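Local coordinates for clostripain-related protein (Bacteroides thetaiotaomicron, PDB 5L20), which is probably a cysteine peptidase of the clostripain (C11) family, present here as an N-terminal piece of the longer protein, at residues P17-D20 with N21-N25. Residues are numbered along the deposited sequence; the frame is centred on the assembly and turned at random. Where two conformers were deposited one is given.
Sequences PWSD and NLTSN
Ser19 and Asn21 are the two ends of a tight turn in the loop that joins strand 10-16 to helix 23-37. Asn21 N gives a weak hydrogen bond to Ser19 O, at 2.9 Å. With Asp20 at its centre (phi 69°, psi -53°), this is a classic gamma turn. The chain then reverses into the helix, with Leu22 at the N-cap position.

The Ser19 side chain reaches across this turn. Its first torsion sets OG between the backbone N and the carbonyl carbon, facing the next residues. There Ser19 OG accepts a hydrogen bond from Leu22 N (2.9 Å). Ser19 OG also sits 3.2 Å from Leu22 CB and bonds to water 1. Water 1 passes the link on to Thr23 OG1. Water 2 bonds to Thr23 OG1 as well and donates to Asp20 O (3.0 Å). Thr23 OG1 thus holds two waters.

In Trp18, CG lies anti to the backbone N (chi1 -178°), which carries the indole back so that its six-membered ring reaches Thr23. The ring passes Thr23 obliquely, with Trp18 CZ3 3.3 Å from Thr23 OG1. Asp20 N lies 3.4 Å above one face of the Trp18 indole, shifted toward the rim. Trp18 NE1 donates to Asp20 OD1 at 3.0 Å, meeting the carboxylate from above its plane. With an alanine here in place of Trp18, Asp20 OD1 would probably lose its indole donor, and Thr23, Cys52, Ala55 and Tyr83 would lose the ring they touch.

At the start of the helix, Leu22 packs against His112 and a modified side chain of the bound peptide. Ser19 OG and the two waters thus tie the turn to Thr23, the first helical residue, right beside the leucine that touches the peptide.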
loop_
_atom_site.group_PDB
_atom_site.type_symbol
_atom_site.label_atom_id
_atom_site.label_comp_id
_atom_site.label_asym_id
_atom_site.label_seq_id
_atom_site.Cartn_x
_atom_site.Cartn_y
_atom_site.Cartn_z
ATOM N N PRO A 17 -3.206 -4.385 -4.956
ATOM C CA PRO A 17 -4.539 -4.559 -5.537
ATOM C C PRO A 17 -4.925 -6.035 -5.546
ATOM O O PRO A 17 -4.088 -6.920 -5.300
ATOM C CB PRO A 17 -4.384 -3.999 -6.956
ATOM C CG PRO A 17 -2.932 -4.201 -7.278
ATOM C CD PRO A 17 -2.204 -3.974 -5.963
ATOM N N TRP A 18 -6.181 -6.307 -5.873
ATOM C CA TRP A 18 -6.685 -7.681 -5.748
ATOM C C TRP A 18 -5.928 -8.668 -6.619
ATOM O O TRP A 18 -5.699 -8.424 -7.800
ATOM C CB TRP A 18 -8.176 -7.711 -6.093
ATOM C CG TRP A 18 -8.798 -9.062 -5.945
ATOM C CD1 TRP A 18 -9.307 -9.833 -6.941
ATOM C CD2 TRP A 18 -8.977 -9.792 -4.725
ATOM N NE1 TRP A 18 -9.797 -11.018 -6.417
ATOM C CE2 TRP A 18 -9.592 -11.015 -5.061
ATOM C CE3 TRP A 18 -8.650 -9.542 -3.390
ATOM C CZ2 TRP A 18 -9.915 -11.985 -4.098
ATOM C CZ3 TRP A 18 -8.968 -10.512 -2.429
ATOM C CH2 TRP A 18 -9.589 -11.714 -2.798
ATOM N N SER A 19 -5.536 -9.803 -6.029
ATOM C CA SER A 19 -4.638 -10.766 -6.670
ATOM C C SER A 19 -5.266 -12.144 -6.814
ATOM O O SER A 19 -4.620 -13.071 -7.292
ATOM C CB SER A 19 -3.353 -10.940 -5.849
ATOM O OG SER A 19 -3.668 -11.645 -4.642
ATOM N N ASP A 20 -6.520 -12.244 -6.379
ATOM C CA ASP A 20 -7.286 -13.506 -6.293
ATOM C C ASP A 20 -6.786 -14.490 -5.226
ATOM O O ASP A 20 -7.590 -14.936 -4.408
ATOM C CB ASP A 20 -7.353 -14.201 -7.658
ATOM C CG ASP A 20 -8.334 -13.518 -8.629
ATOM O OD1 ASP A 20 -9.541 -13.381 -8.282
ATOM O OD2 ASP A 20 -7.903 -13.095 -9.734
ATOM N N ASN A 21 -5.495 -14.834 -5.218
ATOM C CA ASN A 21 -4.999 -15.930 -4.363
ATOM C C ASN A 21 -3.687 -15.632 -3.630
ATOM O O ASN A 21 -3.096 -16.517 -3.028
ATOM C CB ASN A 21 -4.843 -17.213 -5.197
ATOM C CG ASN A 21 -3.703 -17.130 -6.191
ATOM O OD1 ASN A 21 -3.231 -16.042 -6.520
ATOM N ND2 ASN A 21 -3.263 -18.277 -6.681
ATOM N N LEU A 22 -3.238 -14.381 -3.652
ATOM C CA LEU A 22 -2.039 -14.000 -2.902
ATOM C C LEU A 22 -2.346 -13.126 -1.689
ATOM O O LEU A 22 -1.447 -12.660 -1.026
ATOM C CB LEU A 22 -1.043 -13.265 -3.834
ATOM C CG LEU A 22 -0.527 -14.066 -5.034
ATOM C CD1 LEU A 22 0.273 -13.175 -6.032
ATOM C CD2 LEU A 22 0.320 -15.275 -4.591
ATOM N N THR A 23 -3.626 -12.947 -1.364
ATOM C CA THR A 23 -4.016 -12.098 -0.259
ATOM C C THR A 23 -3.336 -12.481 1.055
ATOM O O THR A 23 -2.844 -11.622 1.796
ATOM C CB THR A 23 -5.545 -12.142 -0.066
ATOM O OG1 THR A 23 -6.165 -11.935 -1.331
ATOM C CG2 THR A 23 -6.024 -11.076 0.908
ATOM N N SER A 24 -3.295 -13.778 1.355
ATOM C CA SER A 24 -2.650 -14.221 2.578
ATOM C C SER A 24 -1.141 -13.931 2.538
ATOM O O SER A 24 -0.555 -13.503 3.536
ATOM C CB SER A 24 -2.930 -15.713 2.825
ATOM O OG SER A 24 -2.678 -16.515 1.678
ATOM N N ASN A 25 -0.522 -14.142 1.374
ATOM C CA ASN A 25 0.892 -13.791 1.229
ATOM C C ASN A 25 1.118 -12.302 1.486
ATOM O O ASN A 25 2.110 -11.906 2.078
ATOM C CB ASN A 25 1.406 -14.177 -0.157
ATOM C CG ASN A 25 1.232 -15.660 -0.454
ATOM O OD1 ASN A 25 0.238 -16.072 -1.061
ATOM N ND2 ASN A 25 2.191 -16.465 -0.023
HETATM O O HOH W 1 -5.191 -10.004 -3.145
HETATM O O HOH W 2 -7.521 -14.364 -1.462
#